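Local atomic coordinates of toprim domain-containing protein (Geobacillus stearothermophilus, PDB entry 2I5R), a protein that is of unknown function but carries a magnesium-binding Toprim domain, a domain shared with topoisomerases and primases, and so probably acts on nucleic acids. Residues Leu59-Glu64 against Arg90-Ala95. Sequence-based numbering, arbitrary orientation.
With MG (magnesium ion), chain D.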
# COMPACT_ATOMS: atom_id res chain seq x y z
N LEU A 59 -0.20 -2.89 1.08
CA LEU A 59 -1.53 -2.82 1.68
C LEU A 59 -2.47 -3.68 0.82
O LEU A 59 -2.84 -3.29 -0.29
CB LEU A 59 -2.00 -1.38 1.79
CG LEU A 59 -3.46 -1.17 2.25
CD1 LEU A 59 -3.67 -1.67 3.68
CD2 LEU A 59 -3.81 0.29 2.13
N ALA A 60 -2.82 -4.85 1.36
CA ALA A 60 -3.63 -5.84 0.61
C ALA A 60 -4.95 -6.14 1.32
O ALA A 60 -5.08 -5.93 2.55
CB ALA A 60 -2.84 -7.15 0.42
N ASP A 61 -5.91 -6.67 0.58
CA ASP A 61 -7.20 -7.04 1.17
C ASP A 61 -7.06 -8.15 2.19
O ASP A 61 -6.10 -8.92 2.13
CB ASP A 61 -8.17 -7.55 0.10
CG ASP A 61 -8.64 -6.49 -0.88
OD1 ASP A 61 -8.43 -5.27 -0.67
OD2 ASP A 61 -9.27 -6.91 -1.88
N ALA A 62 -8.03 -8.25 3.11
CA ALA A 62 -8.20 -9.42 3.98
C ALA A 62 -8.98 -10.53 3.27
O ALA A 62 -10.14 -10.82 3.60
CB ALA A 62 -8.90 -9.03 5.29
N ASP A 63 -8.36 -11.13 2.27
CA ASP A 63 -8.98 -12.23 1.54
C ASP A 63 -7.88 -13.10 0.97
O ASP A 63 -6.70 -12.76 1.12
CB ASP A 63 -9.99 -11.72 0.48
CG ASP A 63 -9.42 -10.67 -0.46
OD1 ASP A 63 -8.20 -10.68 -0.71
OD2 ASP A 63 -10.21 -9.85 -0.98
N GLU A 64 -8.24 -14.21 0.32
CA GLU A 64 -7.23 -15.14 -0.20
C GLU A 64 -6.28 -14.53 -1.22
O GLU A 64 -5.07 -14.79 -1.18
CB GLU A 64 -7.87 -16.45 -0.71
CG GLU A 64 -8.50 -16.38 -2.09
CD GLU A 64 -9.19 -17.68 -2.48
OE1 GLU A 64 -10.31 -17.61 -3.03
OE2 GLU A 64 -8.62 -18.77 -2.24
N ARG A 90 -12.85 -6.08 5.30
CA ARG A 90 -12.51 -7.15 4.35
C ARG A 90 -11.60 -6.66 3.24
O ARG A 90 -10.49 -7.17 3.08
CB ARG A 90 -13.75 -7.78 3.73
CG ARG A 90 -13.43 -8.88 2.74
CD ARG A 90 -13.93 -10.24 3.20
NE ARG A 90 -13.39 -11.29 2.33
CZ ARG A 90 -13.49 -12.59 2.57
NH1 ARG A 90 -14.10 -13.01 3.67
NH2 ARG A 90 -12.97 -13.47 1.72
N GLU A 91 -12.07 -5.67 2.48
CA GLU A 91 -11.28 -5.17 1.35
C GLU A 91 -10.96 -3.69 1.48
O GLU A 91 -11.75 -2.91 2.03
CB GLU A 91 -11.97 -5.48 0.02
CG GLU A 91 -12.13 -6.97 -0.23
CD GLU A 91 -12.61 -7.25 -1.63
OE1 GLU A 91 -13.69 -6.70 -1.97
OE2 GLU A 91 -11.93 -8.00 -2.40
N VAL A 92 -9.79 -3.31 0.99
CA VAL A 92 -9.39 -1.90 0.99
C VAL A 92 -10.49 -1.05 0.36
O VAL A 92 -10.81 0.04 0.86
CB VAL A 92 -8.02 -1.71 0.24
CG1 VAL A 92 -7.66 -0.23 0.15
CG2 VAL A 92 -6.93 -2.50 0.93
N ALA A 93 -11.08 -1.55 -0.73
CA ALA A 93 -12.16 -0.85 -1.42
C ALA A 93 -13.39 -0.59 -0.53
O ALA A 93 -14.08 0.41 -0.71
CB ALA A 93 -12.55 -1.59 -2.69
N ALA A 94 -13.65 -1.50 0.40
CA ALA A 94 -14.82 -1.42 1.28
C ALA A 94 -14.54 -0.66 2.58
O ALA A 94 -15.47 -0.27 3.28
CB ALA A 94 -15.32 -2.82 1.60
N ALA A 95 -13.27 -0.44 2.90
CA ALA A 95 -12.91 0.26 4.14
C ALA A 95 -13.29 1.74 4.08
O ALA A 95 -13.06 2.39 3.07
CB ALA A 95 -11.44 0.13 4.43
MG MG D . -9.98 -8.69 -2.73
O HOH W 1 -9.97 -3.68 -2.34
O HOH W 2 -12.74 -10.39 -0.56
O HOH W 3 -8.05 -9.27 -2.96
O HOH W 4 -10.53 -10.34 -3.73
O HOH W 5 -9.95 -7.60 -4.62
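D61, D63 and E91 meet at one magnesium ion, and the first two form the DxD motif of the Toprim fold, placed in the loop that follows strand 55-59 of the parallel sheet. Each gives the metal a single carboxylate oxygen, D61 OD2, D63 OD2 and E91 OE2 all lying 2.1 Å from it, and waters 3, 4 and 5 complete six ligands. Carboxylates suit the place as hard oxygen ligands for magnesium, and shared coordination accounts for E91 OE2 standing 2.9 Å from D61 OD2 with no hydrogen bond between them; the planes of those two carboxylates are turned 57° apart.

D61 can be followed outward. Its CB passes R90 O, and CG, set opposite the carbonyl carbon (chi1 -69°), packs against E91 CG. There the branches divide: OD2 binds the ion, while OD1 accepts the backbone N-H of V92 at 2.9 Å, the donor standing 47° out of the carboxylate plane. Water 1, which accepts from A93 N, also lies in hydrogen-bonding range of D61 OD1 and may donate to it. The bond from V92 N, with the metal bond at OD2, probably limits rotation of the carboxylate and ties the metal ligand to the neighbouring loop.

The backbones join as well: A62 N donates to R90 O at 2.7 Å, and the small methyl of A62 fits beside that carbonyl. Behind the site, V92 CG2 packs on L59 CG, apolar branches suited to the buried end of the contact. D63 splits its duties: OD2 binds the ion, while OD1 caps helix 64-76 through G66 N and accepts from water 3, itself a metal ligand. On the exposed side, R90 lays one guanidinium face over A62 O, and its NE donates to water 2, which donates onward to D63 OD2 at 2.6 Å.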